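Local atomic coordinates of Afp2 (Serratia entomophila, PDB entry 6RBN), a protein that forms part of the sheath around the inner tube of the anti-feeding prophage, a contractile injection system, and probably contracts to drive the tube. Residues Q277-W280 with Q281-A285. Residues are numbered along the deposited sequence; the frame is centred on the assembly and turned at random.
Sequences QPTW and QRVKA
Val283 and Thr279, one turn apart, face strand 328-335 of the same chain, and with them the first turns of helix 277-295 illustrate how a helix seats one flank and gives the other to a partner. Val283 N bonds to Thr279 O at 2.9 Å, and the two CG2 methyls come within 4.5 Å of each other. With CG1 anti to the backbone N (chi1 169°), Val283 lays its other methyl, CG2, beside Thr279 O. Both residues pack on Met329, and Trp280 joins them there. With CG anti to its carbonyl carbon (chi1 -56°), Trp280 turns its ring back to the helix start, where Gln277 N lies 3.9 Å above the ring plane, over its centre, while its NE1 bonds to Asn275. Trp280 O takes Lys284 N at 3.2 Å in a fairly straight bond (164°).

The flank bearing Gln277 and Gln281 is held more loosely within the helix: Gln281 CG lies 3.3 Å from Gln277 O, and the bond from Gln281 N to Gln277 O is weak. Gln277 and Lys284 remain partly exposed, and Afp1 comes up against this side, its Gln147 bonding to Gln281 O and Lys284 NZ. Arg282 extends to a salt bridge with Glu273. The i to i+4 backbone bonds are those of an alpha-helix's first turns, here in the sheath C-terminal domain at the Afp1 interface.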
# COMPACT_ATOMS: atom_id res chain seq x y z
N GLN C 277 13.30 -10.65 53.97
CA GLN C 277 12.49 -9.45 54.14
C GLN C 277 10.99 -9.63 53.84
O GLN C 277 10.19 -8.93 54.47
CB GLN C 277 13.10 -8.33 53.29
CG GLN C 277 12.74 -6.90 53.67
CD GLN C 277 11.47 -6.41 53.05
OE1 GLN C 277 10.60 -5.88 53.73
NE2 GLN C 277 11.34 -6.59 51.75
N PRO C 278 10.54 -10.50 52.91
CA PRO C 278 9.10 -10.79 52.88
C PRO C 278 8.58 -11.53 54.10
O PRO C 278 7.40 -11.38 54.44
CB PRO C 278 8.93 -11.63 51.61
CG PRO C 278 10.00 -11.20 50.76
CD PRO C 278 11.16 -10.95 51.65
N THR C 279 9.41 -12.34 54.75
CA THR C 279 8.96 -13.04 55.95
C THR C 279 8.87 -12.09 57.14
O THR C 279 7.95 -12.21 57.96
CB THR C 279 9.90 -14.21 56.25
OG1 THR C 279 9.98 -15.04 55.09
CG2 THR C 279 9.39 -15.05 57.40
N TRP C 280 9.78 -11.11 57.22
CA TRP C 280 9.78 -10.15 58.31
C TRP C 280 8.56 -9.25 58.25
O TRP C 280 8.05 -8.81 59.28
CB TRP C 280 11.04 -9.30 58.26
CG TRP C 280 12.32 -10.07 58.28
CD1 TRP C 280 12.51 -11.36 58.67
CD2 TRP C 280 13.58 -9.62 57.78
NE1 TRP C 280 13.81 -11.72 58.49
CE2 TRP C 280 14.49 -10.67 57.93
CE3 TRP C 280 14.02 -8.41 57.23
CZ2 TRP C 280 15.82 -10.56 57.56
CZ3 TRP C 280 15.34 -8.31 56.86
CH2 TRP C 280 16.22 -9.37 57.03
N GLN C 281 8.09 -8.94 57.04
CA GLN C 281 6.85 -8.21 56.87
C GLN C 281 5.65 -9.04 57.27
O GLN C 281 4.65 -8.51 57.76
CB GLN C 281 6.70 -7.74 55.43
CG GLN C 281 7.73 -6.74 55.00
CD GLN C 281 7.66 -5.48 55.82
OE1 GLN C 281 8.57 -5.17 56.59
NE2 GLN C 281 6.57 -4.75 55.68
N ARG C 282 5.73 -10.36 57.08
CA ARG C 282 4.61 -11.22 57.43
C ARG C 282 4.61 -11.53 58.92
O ARG C 282 3.56 -11.85 59.48
CB ARG C 282 4.66 -12.49 56.58
CG ARG C 282 3.41 -13.33 56.62
CD ARG C 282 3.46 -14.47 55.64
NE ARG C 282 4.48 -15.45 55.96
CZ ARG C 282 4.80 -16.48 55.19
NH1 ARG C 282 4.16 -16.67 54.05
NH2 ARG C 282 5.75 -17.32 55.57
N VAL C 283 5.75 -11.39 59.58
CA VAL C 283 5.80 -11.53 61.03
C VAL C 283 5.22 -10.31 61.71
O VAL C 283 4.35 -10.42 62.58
CB VAL C 283 7.24 -11.82 61.50
CG1 VAL C 283 7.34 -11.72 62.99
CG2 VAL C 283 7.65 -13.21 61.07
N LYS C 284 5.67 -9.11 61.33
CA LYS C 284 5.25 -7.91 62.04
C LYS C 284 3.82 -7.49 61.72
O LYS C 284 3.29 -6.62 62.41
CB LYS C 284 6.18 -6.74 61.75
CG LYS C 284 5.98 -6.10 60.40
CD LYS C 284 6.93 -4.93 60.23
CE LYS C 284 6.56 -3.80 61.17
NZ LYS C 284 5.25 -3.21 60.84
N ALA C 285 3.20 -8.07 60.70
CA ALA C 285 1.78 -7.84 60.47
C ALA C 285 0.91 -8.89 61.14
O ALA C 285 -0.29 -8.64 61.33
CB ALA C 285 1.49 -7.82 58.98